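Local coordinates for Ddb_g0293866 (PDB 5LW6), which binds ADP-ribose through a macrodomain, the C-terminal part of a longer protein that may act in DNA-damage sensing, at residues A[46-49]-A[53-56]; A[61-66]-A[71-76]; A[83-88]-A[94-99]; A[137-142]-A[160-165]; A[220-225]-A[235-240]. One frame throughout, in Å; residues are numbered along the deposited sequence.

Contact 1: residues A[46-49]-A[53-56]; sequences RLTD and ERSL
Thr48 and Arg54 meet only loosely: the methyl CG2 of Thr48 stands 4.3 Å from Arg54 NH2 and approaches the guanidinium at a slant. Next to them the chain doubles back from Asp49 to Glu53, but Asp49 O and Glu53 N remain 3.5 Å apart at a poor angle and do not form a hydrogen bond. This side of the contact is open to solvent, and just 101 Å² is buried between the two segments. Asp49 instead turns OD1 forward to the backbone N of Leu51, within the turn itself.

The firm part is the grip on Arg54 itself. Its chain is extended at chi2 (173°) and kinked at chi3 (-66°), which brings the guanidinium among three acidic side chains: NH2 pairs with Asp93 and Glu91, and NH1 with Asp253. With three carboxylates around it, the positive charge is probably strongly stabilised. The backbone of Arg54 forms an inverse gamma turn, closed by a weak bond from Ser55 N to Glu53 O (3.0 Å). Glu53 folds alongside, where its OE2 takes a bond of 2.5 Å from Ser55 OG, arriving from above the carboxylate plane.

From this turn the chain enters strand 55-59, which lies between strands 95-101 and 145-149 in the sheet, with Leu56 packed on Leu248 and Leu252 of helix 237-253.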
# COMPACT_ATOMS: atom_id res chain seq x y z
N ARG A 46 8.67 2.34 -20.99
CA ARG A 46 9.03 1.04 -21.57
C ARG A 46 10.45 0.67 -21.21
O ARG A 46 10.74 -0.47 -20.87
CB ARG A 46 8.82 1.02 -23.08
CG ARG A 46 7.35 0.77 -23.46
CD ARG A 46 6.80 -0.63 -23.06
NE ARG A 46 7.37 -1.75 -23.84
CZ ARG A 46 6.92 -2.18 -25.02
NH1 ARG A 46 5.88 -1.58 -25.62
NH2 ARG A 46 7.51 -3.22 -25.61
N LEU A 47 11.34 1.64 -21.27
CA LEU A 47 12.74 1.45 -20.86
C LEU A 47 12.81 2.06 -19.46
O LEU A 47 12.31 3.14 -19.22
CB LEU A 47 13.66 2.22 -21.82
CG LEU A 47 13.65 1.71 -23.28
CD1 LEU A 47 14.42 2.69 -24.14
CD2 LEU A 47 14.30 0.34 -23.32
N THR A 48 13.41 1.36 -18.53
CA THR A 48 13.50 1.78 -17.13
C THR A 48 14.90 1.49 -16.57
O THR A 48 15.71 0.79 -17.14
CB THR A 48 12.50 1.03 -16.23
OG1 THR A 48 12.77 -0.38 -16.27
CG2 THR A 48 11.02 1.34 -16.65
N ASP A 49 15.20 2.17 -15.50
CA ASP A 49 16.40 1.95 -14.71
C ASP A 49 16.11 0.81 -13.74
O ASP A 49 15.10 0.86 -13.01
CB ASP A 49 16.68 3.21 -13.93
CG ASP A 49 17.96 3.14 -13.10
OD1 ASP A 49 18.56 2.05 -12.91
OD2 ASP A 49 18.36 4.25 -12.66
N GLU A 53 13.02 0.05 -10.35
CA GLU A 53 11.99 -0.94 -10.70
C GLU A 53 10.70 -0.72 -9.85
O GLU A 53 10.80 -0.43 -8.64
CB GLU A 53 12.45 -2.37 -10.55
CG GLU A 53 12.29 -2.95 -9.22
CD GLU A 53 12.45 -4.49 -9.09
OE1 GLU A 53 12.70 -5.22 -10.08
OE2 GLU A 53 12.27 -4.93 -7.94
N ARG A 54 9.54 -0.80 -10.52
CA ARG A 54 8.24 -0.55 -9.87
C ARG A 54 7.76 -1.82 -9.17
O ARG A 54 6.73 -2.41 -9.55
CB ARG A 54 7.28 -0.00 -10.86
CG ARG A 54 7.55 1.44 -11.22
CD ARG A 54 6.66 1.95 -12.36
NE ARG A 54 6.97 1.26 -13.56
CZ ARG A 54 6.42 1.51 -14.73
NH1 ARG A 54 5.47 2.43 -14.82
NH2 ARG A 54 6.86 0.86 -15.81
N SER A 55 8.47 -2.24 -8.11
CA SER A 55 8.11 -3.47 -7.40
C SER A 55 7.52 -2.97 -6.06
O SER A 55 8.23 -2.36 -5.28
CB SER A 55 9.28 -4.40 -7.12
OG SER A 55 10.44 -3.75 -6.69
N LEU A 56 6.24 -3.21 -5.83
CA LEU A 56 5.49 -2.69 -4.68
C LEU A 56 4.85 -3.80 -3.89
O LEU A 56 4.09 -4.56 -4.45
CB LEU A 56 4.37 -1.77 -5.12
CG LEU A 56 3.45 -1.24 -4.02
CD1 LEU A 56 4.14 -0.32 -3.04
CD2 LEU A 56 2.28 -0.59 -4.74

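Contact 2: residues A[61-66]-A[71-76]; sequences ISTSTF and DDATEI
Thr63 sets its methyl CG2 directly against the methyl of Ala73, CG2 to CB being 3.6 Å, and this one methyl-to-methyl touch carries nearly all of the contact. Both CB atoms point toward the opposing segment, and the two backbones come as near as 7.0 Å between the CA atoms of Thr63 and Ala73. The orientation of the threonine follows from its branching: OG1 sits between the backbone N and the carbonyl carbon (chi1 59°), where it bonds to Phe60 O, and CG2 is thereby left to face the helix. The polar end of the side chain is thus satisfied by its own loop while the apolar end does the packing.

A second, marginal approach comes from the backbone, where Ile61 O lies 4.5 Å from Ala73 CB. Alanine brings no more than one carbon to the interface, so the loop can lie close against the helix, and the 67 Å² buried here is small but wholly interior.

The loop 61-66 leaves strand 55-59 and leads into helix 70-87, whose early turns contain Ala73. Around it, Thr74 packs against helix 107-116, whereas Ile61 and Ile76 both rest on Leu241 of helix 237-253.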
# COMPACT_ATOMS: atom_id res chain seq x y z
N ILE A 61 -5.90 -2.91 1.27
CA ILE A 61 -6.13 -1.67 2.00
C ILE A 61 -7.45 -1.69 2.75
O ILE A 61 -8.48 -2.03 2.17
CB ILE A 61 -6.00 -0.45 1.06
CG1 ILE A 61 -4.67 -0.53 0.26
CG2 ILE A 61 -6.30 0.83 1.82
CD1 ILE A 61 -4.51 0.65 -0.68
N SER A 62 -7.35 -1.39 4.05
CA SER A 62 -8.49 -1.15 5.00
C SER A 62 -9.21 -2.41 5.45
O SER A 62 -10.19 -2.31 6.17
CB SER A 62 -9.47 -0.17 4.39
OG SER A 62 -8.82 1.10 4.31
N THR A 63 -8.75 -3.58 5.06
CA THR A 63 -9.50 -4.79 5.31
C THR A 63 -9.29 -5.41 6.65
O THR A 63 -10.07 -6.27 7.07
CB THR A 63 -9.25 -5.90 4.28
OG1 THR A 63 -7.90 -6.29 4.23
CG2 THR A 63 -9.69 -5.43 2.91
N SER A 64 -8.27 -5.11 7.34
CA SER A 64 -8.34 -5.96 8.59
C SER A 64 -8.75 -5.11 9.76
O SER A 64 -9.98 -4.90 10.00
CB SER A 64 -7.06 -6.75 8.79
OG SER A 64 -5.99 -6.00 8.27
N THR A 65 -7.78 -4.49 10.41
CA THR A 65 -8.10 -3.62 11.53
C THR A 65 -9.11 -2.53 11.23
O THR A 65 -9.97 -2.24 12.07
CB THR A 65 -6.77 -2.99 12.05
OG1 THR A 65 -5.91 -4.05 12.50
CG2 THR A 65 -6.97 -2.03 13.16
N PHE A 66 -8.99 -1.86 10.05
CA PHE A 66 -9.95 -0.80 9.65
C PHE A 66 -11.36 -1.25 9.34
O PHE A 66 -12.32 -0.43 9.20
CB PHE A 66 -9.37 0.01 8.48
CG PHE A 66 -8.31 1.00 8.91
CD1 PHE A 66 -7.77 0.98 10.17
CD2 PHE A 66 -7.81 1.93 8.00
CE1 PHE A 66 -6.76 1.87 10.55
CE2 PHE A 66 -6.78 2.81 8.35
CZ PHE A 66 -6.24 2.78 9.64
N ASP A 71 -16.30 -7.57 0.74
CA ASP A 71 -16.86 -7.66 -0.62
C ASP A 71 -16.53 -6.37 -1.40
O ASP A 71 -16.10 -6.44 -2.57
CB ASP A 71 -18.38 -7.82 -0.56
CG ASP A 71 -18.81 -9.19 0.01
OD1 ASP A 71 -18.02 -10.19 -0.16
OD2 ASP A 71 -20.00 -9.30 0.58
N ASP A 72 -16.78 -5.22 -0.77
CA ASP A 72 -16.56 -3.91 -1.42
C ASP A 72 -15.06 -3.65 -1.66
O ASP A 72 -14.66 -3.24 -2.77
CB ASP A 72 -17.16 -2.77 -0.59
CG ASP A 72 -18.69 -2.79 -0.51
OD1 ASP A 72 -19.34 -3.41 -1.41
OD2 ASP A 72 -19.25 -2.13 0.42
N ALA A 73 -14.24 -3.96 -0.67
CA ALA A 73 -12.77 -3.81 -0.78
C ALA A 73 -12.19 -4.71 -1.85
O ALA A 73 -11.22 -4.38 -2.50
CB ALA A 73 -12.07 -4.09 0.53
N THR A 74 -12.72 -5.88 -1.99
CA THR A 74 -12.22 -6.80 -3.01
C THR A 74 -12.49 -6.28 -4.39
O THR A 74 -11.62 -6.29 -5.25
CB THR A 74 -12.85 -8.20 -2.84
OG1 THR A 74 -12.50 -8.69 -1.54
CG2 THR A 74 -12.43 -9.16 -3.98
N GLU A 75 -13.72 -5.80 -4.63
CA GLU A 75 -14.07 -5.31 -5.96
C GLU A 75 -13.22 -4.08 -6.31
O GLU A 75 -12.71 -3.92 -7.44
CB GLU A 75 -15.59 -4.99 -5.99
CG GLU A 75 -16.00 -3.64 -6.55
CD GLU A 75 -17.41 -3.32 -6.11
OE1 GLU A 75 -18.27 -4.27 -6.10
OE2 GLU A 75 -17.64 -2.13 -5.77
N ILE A 76 -13.08 -3.17 -5.35
CA ILE A 76 -12.33 -1.94 -5.59
C ILE A 76 -10.85 -2.26 -5.84
O ILE A 76 -10.30 -1.80 -6.81
CB ILE A 76 -12.49 -0.97 -4.43
CG1 ILE A 76 -13.88 -0.38 -4.44
CG2 ILE A 76 -11.46 0.17 -4.46
CD1 ILE A 76 -14.26 0.20 -3.12

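Contact 3: residues A[83-88]-A[94-99]; sequences EYLHFH and IKLKMM
Ile94 divides at CB into two branches that share Tyr84, CG2 adding Leu85 and the CG1-CD1 branch His88, just past the end of helix 70-87. CG2, anti to the backbone N, packs between Leu85 CD2 at 3.9 Å and the edge of the Tyr84 ring, where it lies in the ring plane, 4.0 Å from Tyr84 CE2. Along the other branch, CG1 passes Tyr84 OH at 4.0 Å, and the terminal CD1 ends against His88 CB at 3.5 Å, the two side chains crossing near a right angle. Leu96 CD1 meets Leu85 CD2 tip to tip at 3.8 Å.

His88 CD2 also lies 3.2 Å above one face of the Tyr84 ring, toward its rim. Tyr84 OH and His88 NE2 both bond to the carboxylate of Asp253. Replacing Tyr84 by an alanine would probably open a gap beside Ile94 and leave Asp253 OD1 without the hydroxyl it bonds to.

The contact belongs to the beta-alpha-beta unit of strand 55-59, helix 70-87 and strand 95-101, joining the end of the helix to the start of the second strand. Helix 237-253 borders it through Leu252 and Phe249, which stacks on Tyr84, while Phe125 of strand 125-130 touches Leu85 and Leu96.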
# COMPACT_ATOMS: atom_id res chain seq x y z
N GLU A 83 -6.94 -2.02 -13.61
CA GLU A 83 -6.87 -0.79 -14.31
C GLU A 83 -5.40 -0.35 -14.52
O GLU A 83 -4.99 -0.01 -15.64
CB GLU A 83 -7.66 0.28 -13.60
CG GLU A 83 -7.69 1.66 -14.24
CD GLU A 83 -8.43 2.70 -13.39
OE1 GLU A 83 -8.09 2.82 -12.18
OE2 GLU A 83 -9.36 3.42 -13.91
N TYR A 84 -4.65 -0.40 -13.44
CA TYR A 84 -3.24 -0.02 -13.48
C TYR A 84 -2.46 -0.99 -14.38
O TYR A 84 -1.72 -0.56 -15.29
CB TYR A 84 -2.72 -0.04 -12.05
CG TYR A 84 -1.20 0.29 -11.96
CD1 TYR A 84 -0.77 1.62 -11.99
CD2 TYR A 84 -0.25 -0.69 -11.88
CE1 TYR A 84 0.58 1.94 -11.90
CE2 TYR A 84 1.12 -0.39 -11.82
CZ TYR A 84 1.53 0.91 -11.86
OH TYR A 84 2.91 1.12 -11.83
N LEU A 85 -2.63 -2.30 -14.18
CA LEU A 85 -1.83 -3.29 -14.97
C LEU A 85 -2.16 -3.26 -16.47
O LEU A 85 -1.29 -3.43 -17.31
CB LEU A 85 -1.92 -4.67 -14.37
CG LEU A 85 -1.27 -4.85 -12.98
CD1 LEU A 85 -1.57 -6.26 -12.47
CD2 LEU A 85 0.22 -4.63 -13.05
N HIS A 86 -3.42 -3.09 -16.81
CA HIS A 86 -3.82 -3.00 -18.23
C HIS A 86 -3.28 -1.78 -18.85
O HIS A 86 -2.82 -1.83 -19.98
CB HIS A 86 -5.36 -2.99 -18.33
CG HIS A 86 -5.95 -4.35 -18.14
ND1 HIS A 86 -7.24 -4.56 -17.68
CD2 HIS A 86 -5.42 -5.57 -18.32
CE1 HIS A 86 -7.48 -5.86 -17.61
NE2 HIS A 86 -6.38 -6.50 -17.97
N PHE A 87 -3.34 -0.66 -18.16
CA PHE A 87 -2.78 0.56 -18.66
C PHE A 87 -1.29 0.36 -18.98
O PHE A 87 -0.76 0.94 -19.98
CB PHE A 87 -2.95 1.66 -17.65
CG PHE A 87 -2.44 2.98 -18.07
CD1 PHE A 87 -3.23 3.85 -18.76
CD2 PHE A 87 -1.11 3.39 -17.72
CE1 PHE A 87 -2.71 5.09 -19.14
CE2 PHE A 87 -0.62 4.64 -18.09
CZ PHE A 87 -1.44 5.50 -18.77
N HIS A 88 -0.61 -0.38 -18.10
CA HIS A 88 0.80 -0.66 -18.21
C HIS A 88 1.10 -2.00 -18.82
O HIS A 88 2.09 -2.65 -18.43
CB HIS A 88 1.40 -0.60 -16.81
CG HIS A 88 1.46 0.77 -16.24
ND1 HIS A 88 2.23 1.76 -16.78
CD2 HIS A 88 0.93 1.30 -15.12
CE1 HIS A 88 2.19 2.85 -16.01
NE2 HIS A 88 1.37 2.60 -15.02
N ILE A 94 7.20 -3.85 -13.49
CA ILE A 94 6.18 -3.73 -12.50
C ILE A 94 5.95 -5.08 -11.87
O ILE A 94 5.81 -6.13 -12.52
CB ILE A 94 4.88 -3.25 -13.17
CG1 ILE A 94 5.01 -1.81 -13.63
CG2 ILE A 94 3.77 -3.36 -12.16
CD1 ILE A 94 3.93 -1.34 -14.56
N LYS A 95 5.97 -5.09 -10.55
CA LYS A 95 5.66 -6.26 -9.77
C LYS A 95 4.81 -5.79 -8.60
O LYS A 95 5.25 -4.90 -7.84
CB LYS A 95 6.95 -6.93 -9.30
CG LYS A 95 6.74 -8.26 -8.75
CD LYS A 95 8.06 -9.08 -8.76
CE LYS A 95 9.35 -8.26 -8.55
NZ LYS A 95 10.05 -8.52 -7.23
N LEU A 96 3.64 -6.38 -8.47
CA LEU A 96 2.69 -6.00 -7.39
C LEU A 96 2.48 -7.19 -6.49
O LEU A 96 2.18 -8.32 -6.99
CB LEU A 96 1.35 -5.52 -7.97
CG LEU A 96 1.34 -4.28 -8.86
CD1 LEU A 96 -0.08 -3.93 -9.29
CD2 LEU A 96 2.01 -3.12 -8.20
N LYS A 97 2.72 -7.02 -5.20
CA LYS A 97 2.52 -8.07 -4.23
C LYS A 97 1.63 -7.57 -3.18
O LYS A 97 2.00 -6.68 -2.39
CB LYS A 97 3.84 -8.55 -3.62
CG LYS A 97 4.78 -9.07 -4.72
CD LYS A 97 5.92 -9.92 -4.17
CE LYS A 97 6.81 -10.45 -5.31
NZ LYS A 97 7.98 -11.12 -4.69
N MSE A 98 0.44 -8.14 -3.11
CA MSE A 98 -0.53 -7.65 -2.15
C MSE A 98 -0.53 -8.60 -0.99
O MSE A 98 -0.75 -9.79 -1.09
CB MSE A 98 -1.91 -7.52 -2.70
CG MSE A 98 -2.88 -6.91 -1.72
SE MSE A 98 -4.67 -6.62 -2.53
CE MSE A 98 -5.18 -8.37 -2.35
N MSE A 99 -0.35 -8.05 0.19
CA MSE A 99 -0.21 -8.84 1.40
C MSE A 99 -1.56 -8.92 2.06
O MSE A 99 -2.14 -7.93 2.42
CB MSE A 99 0.78 -8.12 2.35
CG MSE A 99 2.14 -7.98 1.64
SE MSE A 99 3.48 -7.04 2.71
CE MSE A 99 2.77 -5.16 2.48

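Contact 4: residues A[137-142]-A[160-165]; sequences EQFNLG and NKQLYE
Phe139 lies in the loop that joins strands 125-130 and 145-149 of the macrodomain sheet, and its ring reaches the first turn of helix 161-167, where Gln162 and Leu163 receive it. The outer end of the ring does all the touching. CE1 lies 3.8 Å from Leu163 CD1 and 4.0 Å from Leu163 CB, CE2 approaches Gln162 CG at 3.8 Å, and CZ comes to 4.0 Å from Leu163 N, so that the ring tip straddles two consecutive residues of the helix. Both side chains meet it obliquely.

Gln162 takes part through its aliphatic portion: with CG anti to the backbone N (chi1 176°) it lays a methylene by the ring, then bends at chi2, leaving its amide plane 57° from that of the ring. One face of Phe139 is covered by its neighbour Gln138, whose CG sits 3.3 Å above the ring centre. Phe146 of strand 145-149 and Leu205 of helix 204-207 pack around it too. An alanine at Phe139 is likely to open a gap between loop and helix, leaving Leu163 and the Gln162 methylene without their partner.

No hydrogen bond crosses this interface, and the helix's charged pair, Lys161 NZ to Glu165 OE1, takes no part in it. Between these two segments the contact therefore rests on van der Waals packing of the ring against Leu163 and the Gln162 methylene.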
# COMPACT_ATOMS: atom_id res chain seq x y z
N GLU A 137 7.55 -12.10 8.07
CA GLU A 137 7.59 -12.64 6.69
C GLU A 137 7.25 -11.61 5.64
O GLU A 137 7.53 -11.77 4.50
CB GLU A 137 6.59 -13.81 6.60
CG GLU A 137 5.16 -13.32 6.91
CD GLU A 137 4.05 -14.37 6.89
OE1 GLU A 137 3.86 -15.02 5.79
OE2 GLU A 137 3.34 -14.49 7.94
N GLN A 138 6.66 -10.49 6.02
CA GLN A 138 6.25 -9.48 5.05
C GLN A 138 7.33 -8.60 4.46
O GLN A 138 7.12 -7.95 3.46
CB GLN A 138 5.22 -8.60 5.71
CG GLN A 138 5.68 -7.52 6.59
CD GLN A 138 4.47 -6.88 7.33
OE1 GLN A 138 3.76 -6.04 6.77
NE2 GLN A 138 4.21 -7.35 8.54
N PHE A 139 8.52 -8.62 5.03
CA PHE A 139 9.50 -7.61 4.70
C PHE A 139 10.52 -8.00 3.62
O PHE A 139 11.09 -7.12 2.98
CB PHE A 139 10.21 -7.23 6.00
CG PHE A 139 9.28 -6.58 6.96
CD1 PHE A 139 8.67 -5.39 6.68
CD2 PHE A 139 8.99 -7.19 8.14
CE1 PHE A 139 7.80 -4.84 7.58
CE2 PHE A 139 8.07 -6.69 9.02
CZ PHE A 139 7.47 -5.48 8.71
N ASN A 140 10.73 -9.31 3.39
CA ASN A 140 11.69 -9.69 2.40
C ASN A 140 11.03 -10.29 1.16
O ASN A 140 11.40 -11.38 0.74
CB ASN A 140 12.74 -10.65 3.01
CG ASN A 140 14.04 -10.73 2.23
OD1 ASN A 140 14.30 -9.92 1.37
ND2 ASN A 140 14.87 -11.68 2.56
N LEU A 141 10.14 -9.55 0.52
CA LEU A 141 9.42 -10.03 -0.67
C LEU A 141 9.99 -9.52 -1.95
O LEU A 141 9.37 -9.68 -2.98
CB LEU A 141 7.94 -9.66 -0.57
CG LEU A 141 7.26 -10.07 0.73
CD1 LEU A 141 5.85 -9.53 0.65
CD2 LEU A 141 7.21 -11.56 0.90
N GLY A 142 11.13 -8.84 -1.89
CA GLY A 142 11.83 -8.39 -3.08
C GLY A 142 11.23 -7.15 -3.74
O GLY A 142 11.27 -7.03 -4.99
N ASN A 160 1.61 -1.31 12.70
CA ASN A 160 2.91 -1.24 11.98
C ASN A 160 4.07 -0.98 12.91
O ASN A 160 5.12 -0.55 12.51
CB ASN A 160 2.84 -0.26 10.80
CG ASN A 160 2.58 1.15 11.22
OD1 ASN A 160 2.73 1.52 12.39
ND2 ASN A 160 2.21 1.97 10.26
N LYS A 161 3.89 -1.36 14.15
CA LYS A 161 4.96 -1.29 15.14
C LYS A 161 6.23 -1.94 14.68
O LYS A 161 7.31 -1.39 14.82
CB LYS A 161 4.42 -1.96 16.43
CG LYS A 161 5.42 -2.05 17.59
CD LYS A 161 4.71 -2.72 18.77
CE LYS A 161 5.49 -2.58 20.10
NZ LYS A 161 6.87 -3.08 19.98
N GLN A 162 6.11 -3.10 14.07
CA GLN A 162 7.34 -3.91 13.71
C GLN A 162 8.14 -3.23 12.64
O GLN A 162 9.34 -3.10 12.75
CB GLN A 162 6.96 -5.31 13.29
CG GLN A 162 8.06 -6.19 12.81
CD GLN A 162 9.09 -6.45 13.90
OE1 GLN A 162 8.76 -6.78 15.05
NE2 GLN A 162 10.34 -6.24 13.56
N LEU A 163 7.43 -2.71 11.63
CA LEU A 163 8.05 -1.87 10.63
C LEU A 163 8.81 -0.68 11.23
O LEU A 163 9.95 -0.47 10.90
CB LEU A 163 7.01 -1.43 9.61
CG LEU A 163 7.48 -0.42 8.57
CD1 LEU A 163 8.41 -1.06 7.51
CD2 LEU A 163 6.28 0.24 7.94
N TYR A 164 8.15 0.05 12.11
CA TYR A 164 8.72 1.25 12.72
C TYR A 164 9.94 0.90 13.58
O TYR A 164 10.91 1.61 13.50
CB TYR A 164 7.67 2.01 13.53
CG TYR A 164 6.89 2.99 12.67
CD1 TYR A 164 5.98 2.58 11.70
CD2 TYR A 164 7.14 4.36 12.73
CE1 TYR A 164 5.33 3.49 10.91
CE2 TYR A 164 6.49 5.25 11.93
CZ TYR A 164 5.59 4.84 11.00
OH TYR A 164 4.98 5.74 10.14
N GLU A 165 9.91 -0.24 14.28
CA GLU A 165 11.10 -0.65 15.04
C GLU A 165 12.30 -0.91 14.16
O GLU A 165 13.42 -0.55 14.48
CB GLU A 165 10.73 -1.82 15.89
CG GLU A 165 9.94 -1.21 17.00
CD GLU A 165 9.23 -2.13 17.95
OE1 GLU A 165 8.38 -1.56 18.66
OE2 GLU A 165 9.48 -3.35 18.02

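Contact 5: residues A[220-225]-A[235-240]; sequences VNMNPN and ELAKPL
Asn221 grips the backbone of Asn223 with both ends of its amide, beside the two residues, Val220 and Met222, that touch the helix. Its OD1 accepts from Asn223 N at 2.9 Å, with the donor well above the carbonyl plane (57° out of it), and Asn221 ND2 returns a bond to Asn223 O, also 2.9 Å. Two consecutive Asx turns shape the loop, the first running from Asn221 to Asn223 around Met222 and the second from Asn223 to Asn225, where Asn223 OD1 accepts from Asn225 N.

The packing across the contact is apolar. Val220 spreads its two methyls over the helix start: CG2 presses on Leu240 CB at 3.5 Å, and CG1 lies 4.2 Å from Ala237 CB. Ala237 also meets the selenium of Met222, a selenomethionine in this crystal, with SE to CB at 4.1 Å; bends at chi2 (-62°) and chi3 (-65°) curl the long chain back to that methyl.

The loop runs from strand 213-217 toward helix 237-253 and here doubles back onto the first turn of that helix. Val220 O takes a bond from Ser62 OG and Met222 N bonds to Phe66 O, tying it to the loop before helix 70-87, against which Lys238 packs through Asp72 and Ile76.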
# COMPACT_ATOMS: atom_id res chain seq x y z
N VAL A 220 -9.41 4.22 4.22
CA VAL A 220 -10.62 4.54 4.92
C VAL A 220 -10.79 3.59 6.11
O VAL A 220 -10.71 2.39 5.98
CB VAL A 220 -11.81 4.42 3.95
CG1 VAL A 220 -13.11 4.55 4.69
CG2 VAL A 220 -11.69 5.42 2.84
N ASN A 221 -10.95 4.17 7.29
CA ASN A 221 -11.22 3.38 8.48
C ASN A 221 -12.71 3.35 8.79
O ASN A 221 -13.39 4.36 8.81
CB ASN A 221 -10.54 4.01 9.71
CG ASN A 221 -10.93 3.30 10.97
OD1 ASN A 221 -10.85 2.08 11.02
ND2 ASN A 221 -11.34 4.05 12.02
N MSE A 222 -13.18 2.16 9.03
CA MSE A 222 -14.54 1.96 9.42
C MSE A 222 -14.70 1.57 10.88
O MSE A 222 -15.85 1.45 11.34
CB MSE A 222 -15.19 0.81 8.63
CG MSE A 222 -15.11 0.96 7.10
SE MSE A 222 -15.97 2.48 6.36
CE MSE A 222 -17.82 1.94 6.86
N ASN A 223 -13.59 1.32 11.60
CA ASN A 223 -13.56 0.75 12.97
C ASN A 223 -13.66 1.87 14.00
O ASN A 223 -12.68 2.63 14.16
CB ASN A 223 -12.27 -0.06 13.14
CG ASN A 223 -12.15 -0.71 14.48
OD1 ASN A 223 -12.91 -0.38 15.41
ND2 ASN A 223 -11.19 -1.63 14.61
N PRO A 224 -14.80 1.97 14.73
CA PRO A 224 -15.01 2.96 15.79
C PRO A 224 -13.82 3.12 16.78
O PRO A 224 -13.63 4.21 17.32
CB PRO A 224 -16.24 2.38 16.52
CG PRO A 224 -16.98 1.63 15.46
CD PRO A 224 -15.87 0.95 14.74
N ASN A 225 -13.03 2.07 17.00
CA ASN A 225 -11.93 2.13 17.97
C ASN A 225 -10.67 2.74 17.44
O ASN A 225 -9.72 2.92 18.20
CB ASN A 225 -11.56 0.73 18.49
CG ASN A 225 -12.74 -0.02 19.07
OD1 ASN A 225 -12.90 -1.23 18.85
ND2 ASN A 225 -13.58 0.70 19.81
N GLU A 235 -21.40 7.64 2.10
CA GLU A 235 -21.30 7.68 0.65
C GLU A 235 -19.86 8.01 0.19
O GLU A 235 -19.56 7.90 -0.98
CB GLU A 235 -22.31 8.68 0.08
CG GLU A 235 -23.73 8.09 0.02
CD GLU A 235 -24.70 8.87 -0.88
OE1 GLU A 235 -24.87 10.09 -0.68
OE2 GLU A 235 -25.29 8.26 -1.80
N LEU A 236 -18.99 8.39 1.13
CA LEU A 236 -17.64 8.70 0.77
C LEU A 236 -16.66 7.53 0.89
O LEU A 236 -15.57 7.69 0.43
CB LEU A 236 -17.11 9.84 1.60
CG LEU A 236 -17.69 11.24 1.42
CD1 LEU A 236 -19.21 11.18 1.37
CD2 LEU A 236 -17.17 12.14 2.58
N ALA A 237 -17.03 6.47 1.58
CA ALA A 237 -16.15 5.34 1.91
C ALA A 237 -15.61 4.66 0.65
O ALA A 237 -14.41 4.57 0.45
CB ALA A 237 -16.84 4.32 2.79
N LYS A 238 -16.50 4.24 -0.23
CA LYS A 238 -16.00 3.58 -1.47
C LYS A 238 -15.16 4.45 -2.43
O LYS A 238 -14.06 4.02 -2.89
CB LYS A 238 -17.14 2.83 -2.16
CG LYS A 238 -17.73 1.68 -1.32
CD LYS A 238 -18.61 0.76 -2.17
CE LYS A 238 -20.00 0.52 -1.65
NZ LYS A 238 -20.92 0.16 -2.77
N PRO A 239 -15.60 5.68 -2.72
CA PRO A 239 -14.80 6.59 -3.47
C PRO A 239 -13.43 6.90 -2.88
O PRO A 239 -12.46 6.99 -3.60
CB PRO A 239 -15.67 7.84 -3.51
CG PRO A 239 -17.03 7.36 -3.37
CD PRO A 239 -16.97 6.22 -2.48
N LEU A 240 -13.37 7.08 -1.57
CA LEU A 240 -12.08 7.33 -0.95
C LEU A 240 -11.18 6.09 -0.91
O LEU A 240 -9.98 6.24 -1.03
CB LEU A 240 -12.25 7.91 0.42
CG LEU A 240 -12.55 9.43 0.42
CD1 LEU A 240 -12.94 9.79 1.83
CD2 LEU A 240 -11.42 10.31 -0.08

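From the N terminus the five contacts come in series, each closing before the next opens, so none nests within or crosses another. Contact 1 closes a short turn ahead of strand 55-59, and contact 2 folds the loop after that strand onto helix 70-87. Contact 3 closes the connection from the same helix to strand 95-101, beside contact 1: Leu56 bonds to Lys95 and Lys97 between the two strands. Contact 4 spans strand 145-149 and meets contact 3 through Lys97 and Leu141. Contact 5 closes the last loop onto helix 237-253 and touches contact 2, about 10 Å away between centres, but lies across the chain's centre from contact 1.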